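PDB 3NA6: succinylglutamate desuccinylase/aspartoacylase from Ruegeria sp. TM1040, which probably hydrolyses the amide bond of an N-acyl amino acid such as N-succinylglutamate. Local coordinates for residues E276-G281 with Y300-S305. Numbering follows the deposited sequence.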
loop_
_atom_site.group_PDB
_atom_site.type_symbol
_atom_site.label_atom_id
_atom_site.label_comp_id
_atom_site.label_asym_id
_atom_site.label_seq_id
_atom_site.Cartn_x
_atom_site.Cartn_y
_atom_site.Cartn_z
ATOM N N GLU A 276 -13.088 30.970 22.603
ATOM C CA GLU A 276 -13.331 32.386 22.325
ATOM C C GLU A 276 -14.755 32.643 21.851
ATOM O O GLU A 276 -15.378 31.781 21.244
ATOM C CB GLU A 276 -12.321 32.908 21.296
ATOM C CG GLU A 276 -10.906 32.909 21.808
ATOM C CD GLU A 276 -9.857 33.321 20.766
ATOM O OE1 GLU A 276 -10.193 33.534 19.566
ATOM O OE2 GLU A 276 -8.676 33.429 21.163
ATOM N N PRO A 277 -15.292 33.838 22.141
ATOM C CA PRO A 277 -16.683 34.155 21.803
ATOM C C PRO A 277 -16.946 34.453 20.314
ATOM O O PRO A 277 -16.057 34.886 19.587
ATOM C CB PRO A 277 -16.985 35.402 22.653
ATOM C CG PRO A 277 -15.675 36.034 22.896
ATOM C CD PRO A 277 -14.600 34.964 22.787
ATOM N N VAL A 278 -18.174 34.185 19.877
ATOM C CA VAL A 278 -18.653 34.612 18.568
ATOM C C VAL A 278 -20.102 35.071 18.693
ATOM O O VAL A 278 -20.853 34.564 19.528
ATOM C CB VAL A 278 -18.607 33.465 17.517
ATOM C CG1 VAL A 278 -17.188 32.940 17.351
ATOM C CG2 VAL A 278 -19.568 32.338 17.905
ATOM N N GLN A 279 -20.477 36.047 17.883
ATOM C CA GLN A 279 -21.865 36.505 17.807
ATOM C C GLN A 279 -22.538 35.838 16.620
ATOM O O GLN A 279 -21.873 35.479 15.618
ATOM C CB GLN A 279 -21.913 38.022 17.612
ATOM C CG GLN A 279 -21.348 38.812 18.785
ATOM C CD GLN A 279 -22.177 38.635 20.041
ATOM O OE1 GLN A 279 -21.732 38.010 21.014
ATOM N NE2 GLN A 279 -23.407 39.159 20.016
ATOM N N GLU A 280 -23.856 35.700 16.713
ATOM C CA GLU A 280 -24.648 35.145 15.619
ATOM C C GLU A 280 -24.301 35.846 14.310
ATOM O O GLU A 280 -24.214 37.037 14.277
ATOM C CB GLU A 280 -26.146 35.294 15.914
ATOM C CG GLU A 280 -27.051 34.662 14.867
ATOM C CD GLU A 280 -28.504 35.038 15.066
ATOM O OE1 GLU A 280 -28.845 36.219 14.867
ATOM O OE2 GLU A 280 -29.304 34.154 15.415
ATOM N N GLY A 281 -24.053 35.094 13.247
ATOM C CA GLY A 281 -23.675 35.692 11.957
ATOM C C GLY A 281 -22.201 36.023 11.778
ATOM O O GLY A 281 -21.781 36.316 10.676
ATOM N N TYR A 300 -18.282 30.050 6.528
ATOM C CA TYR A 300 -19.176 29.399 7.460
ATOM C C TYR A 300 -19.393 30.362 8.636
ATOM O O TYR A 300 -18.429 30.825 9.266
ATOM C CB TYR A 300 -18.645 27.998 7.834
ATOM C CG TYR A 300 -18.684 27.076 6.612
ATOM C CD1 TYR A 300 -19.878 26.460 6.233
ATOM C CD2 TYR A 300 -17.568 26.892 5.785
ATOM C CE1 TYR A 300 -19.951 25.649 5.089
ATOM C CE2 TYR A 300 -17.631 26.060 4.622
ATOM C CZ TYR A 300 -18.834 25.472 4.274
ATOM O OH TYR A 300 -18.959 24.650 3.159
ATOM N N ARG A 301 -20.664 30.710 8.868
ATOM C CA ARG A 301 -21.046 31.729 9.857
ATOM C C ARG A 301 -21.767 31.127 11.063
ATOM O O ARG A 301 -22.381 30.067 10.955
ATOM C CB ARG A 301 -21.897 32.805 9.192
ATOM C CG ARG A 301 -21.062 33.664 8.295
ATOM C CD ARG A 301 -21.804 34.814 7.665
ATOM N NE ARG A 301 -20.864 35.511 6.792
ATOM C CZ ARG A 301 -20.022 36.454 7.196
ATOM N NH1 ARG A 301 -20.025 36.880 8.456
ATOM N NH2 ARG A 301 -19.190 36.986 6.326
ATOM N N ALA A 302 -21.644 31.775 12.221
ATOM C CA ALA A 302 -22.266 31.259 13.442
ATOM C C ALA A 302 -23.782 31.440 13.351
ATOM O O ALA A 302 -24.272 32.505 12.959
ATOM C CB ALA A 302 -21.706 31.940 14.674
ATOM N N ARG A 303 -24.502 30.367 13.651
ATOM C CA ARG A 303 -25.965 30.343 13.615
ATOM C C ARG A 303 -26.553 30.974 14.886
ATOM O O ARG A 303 -27.715 31.363 14.909
ATOM C CB ARG A 303 -26.470 28.900 13.441
ATOM C CG ARG A 303 -26.444 28.045 14.732
ATOM C CD ARG A 303 -26.361 26.531 14.448
ATOM N NE ARG A 303 -26.164 25.740 15.667
ATOM C CZ ARG A 303 -27.108 25.474 16.574
ATOM N NH1 ARG A 303 -28.343 25.938 16.436
ATOM N NH2 ARG A 303 -26.819 24.743 17.641
ATOM N N ARG A 304 -25.733 31.085 15.926
ATOM C CA ARG A 304 -26.115 31.740 17.181
ATOM C C ARG A 304 -24.875 32.198 17.953
ATOM O O ARG A 304 -23.748 31.794 17.645
ATOM C CB ARG A 304 -26.858 30.746 18.048
ATOM C CG ARG A 304 -25.963 29.581 18.427
ATOM C CD ARG A 304 -26.732 28.537 19.171
ATOM N NE ARG A 304 -25.843 27.496 19.653
ATOM C CZ ARG A 304 -26.077 26.747 20.732
ATOM N NH1 ARG A 304 -27.186 26.914 21.458
ATOM N NH2 ARG A 304 -25.187 25.830 21.100
ATOM N N SER A 305 -25.079 32.995 18.988
ATOM C CA SER A 305 -23.974 33.490 19.773
ATOM C C SER A 305 -23.449 32.422 20.724
ATOM O O SER A 305 -24.176 31.544 21.174
ATOM C CB SER A 305 -24.392 34.727 20.544
ATOM O OG SER A 305 -24.808 35.738 19.634
#
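The ends of strands 277-278 and 298-301, with the loops that follow them, pack together through three hydrogen bonds at the margin of the all-beta part of the chain, far from its centre. The contact illustrates how neighbouring loops can be tied without regular strand pairing, since backbone and side-chain bonds take turns. At one end Ser305 OG accepts the backbone N-H of Glu280 at 3.1 Å; its chi1 of -60° sets OG anti to the carbonyl carbon, beside Gln279 CA and within bonding distance of that N-H. Ser305 CA also makes a C-H...O contact of 3.3 Å with Val278 O. Replacing Ser305 by alanine removes OG, and the Glu280 N-H would probably be left without this acceptor and the loop less firmly fixed. In the middle, Gly281 N gives a short bond of 2.6 Å to Ala302 O, reaching the oxygen from a direction tilted 26° out of the carbonyl plane. Next to this bond, the Ala302 methyl, which points toward the other segment, meets Val278 CG2 at 3.9 Å, the one apolar side-chain contact between the two segments. At the far end the extended Arg301 chain runs beside the Gly281 carbonyl, and NH1 binds Gly281 O at 2.9 Å. That oxygen lies at the guanidinium edge, 6° from its plane, while NH2 forms a salt bridge with Glu299, so two groups hold the guanidinium. Gly281 has a positive phi, and a CB would jam against the preceding carbonyl oxygen. The contact bridges two antiparallel sheets: strand 277-278 pairs with 306-312, whereas strand 298-301 lies at the edge of its own sheet beside 283-288, whose Val284 packs on Ala302.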